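Local coordinates for CSEP0064 putative effector protein (Blumeria graminis f. sp. hordei, PDB 6FMB) that binds host RNA without cleaving it and protects host ribosomal RNA from degradation induced by ribosome-inactivating proteins, raising plant susceptibility to infection, at residues A[39-43]-A[44-48]. Sequence-based numbering, arbitrary orientation.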
# COMPACT_ATOMS: atom_id res chain seq x y z
N PHE A 39 11.76 -1.64 3.82
CA PHE A 39 12.85 -1.12 2.99
C PHE A 39 13.55 -0.07 3.84
O PHE A 39 13.04 1.03 4.01
CB PHE A 39 12.32 -0.50 1.69
CG PHE A 39 11.56 -1.47 0.84
CD1 PHE A 39 10.21 -1.71 1.05
CD2 PHE A 39 12.20 -2.17 -0.18
CE1 PHE A 39 9.51 -2.63 0.27
CE2 PHE A 39 11.50 -3.06 -0.98
CZ PHE A 39 10.16 -3.30 -0.75
N ILE A 40 14.69 -0.46 4.39
CA ILE A 40 15.39 0.35 5.38
C ILE A 40 16.55 1.13 4.74
O ILE A 40 16.77 1.08 3.53
CB ILE A 40 15.84 -0.51 6.61
CG1 ILE A 40 16.89 -1.58 6.24
CG2 ILE A 40 14.62 -1.16 7.27
CD1 ILE A 40 17.66 -2.10 7.44
N ILE A 41 17.28 1.86 5.56
CA ILE A 41 18.42 2.64 5.11
C ILE A 41 19.40 1.74 4.33
O ILE A 41 19.68 0.60 4.72
CB ILE A 41 19.10 3.38 6.30
CG1 ILE A 41 20.15 4.38 5.79
CG2 ILE A 41 19.71 2.40 7.30
CD1 ILE A 41 20.60 5.35 6.87
N GLY A 42 19.88 2.27 3.20
CA GLY A 42 20.66 1.52 2.23
C GLY A 42 19.86 0.84 1.11
O GLY A 42 20.45 0.43 0.10
N SER A 43 18.53 0.73 1.26
CA SER A 43 17.68 0.12 0.24
C SER A 43 17.43 1.11 -0.91
O SER A 43 17.92 2.24 -0.90
CB SER A 43 16.33 -0.28 0.84
OG SER A 43 15.51 0.88 1.08
N THR A 44 16.66 0.69 -1.90
CA THR A 44 16.27 1.56 -3.02
C THR A 44 15.35 2.70 -2.60
O THR A 44 15.09 3.62 -3.40
CB THR A 44 15.61 0.78 -4.18
OG1 THR A 44 14.41 0.15 -3.72
CG2 THR A 44 16.57 -0.26 -4.79
N PHE A 45 14.84 2.66 -1.37
CA PHE A 45 13.97 3.73 -0.83
C PHE A 45 14.69 4.60 0.23
O PHE A 45 14.06 5.43 0.87
CB PHE A 45 12.69 3.12 -0.24
CG PHE A 45 11.76 2.53 -1.26
CD1 PHE A 45 10.82 3.32 -1.92
CD2 PHE A 45 11.81 1.19 -1.57
CE1 PHE A 45 9.95 2.77 -2.87
CE2 PHE A 45 10.97 0.63 -2.52
CZ PHE A 45 10.03 1.42 -3.17
N SER A 46 16.00 4.43 0.38
CA SER A 46 16.76 5.04 1.46
C SER A 46 16.48 6.52 1.65
O SER A 46 16.28 6.99 2.78
CB SER A 46 18.26 4.84 1.21
OG SER A 46 18.99 5.09 2.38
N GLY A 47 16.44 7.26 0.55
CA GLY A 47 16.30 8.70 0.63
C GLY A 47 14.99 9.24 1.18
O GLY A 47 14.96 10.39 1.61
N VAL A 48 13.92 8.44 1.17
CA VAL A 48 12.62 8.90 1.70
C VAL A 48 12.33 8.46 3.14
O VAL A 48 11.24 8.70 3.67
CB VAL A 48 11.41 8.56 0.78
CG1 VAL A 48 11.66 9.08 -0.63
CG2 VAL A 48 11.06 7.08 0.76
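Phe39 and Phe45 meet in an edge-to-face pair: the edge of Phe45 is turned to one face of Phe39, with CE2 above the plane but displaced toward the rim, ring centroids 4.9 Å apart and planes inclined at 63°. The closest approach, Phe45 CD2 to Phe39 CG, is 3.6 Å. In both residues CG is anti to the carbonyl carbon, and the two side chains run side by side in the same direction. Beside them, Ser43 OG works both ways, donating to Ile40 O at 2.8 Å and accepting from Phe45 N at 3.1 Å. Its chi1 of 73° sets the hydroxyl between backbone N and C, within range of both partners. Ile40 O also accepts from Ser43 N, closing a type II turn, so two donors of one residue hold this carbonyl. A type I turn follows at once, closed by Ser46 N to Ser43 O (3.2 Å), the donor lying well above the carbonyl plane. Ser46 OG reaches back to accept from Gly42 N in a nearly straight bond (168°). These turns lie in the loop joining antiparallel neighbours 37-39, an outermost strand of a four-stranded sheet, and 51-56. Two serine hydroxyls thus satisfy backbone groups of this surface loop, while the phenylalanine pair adds apolar packing at its base.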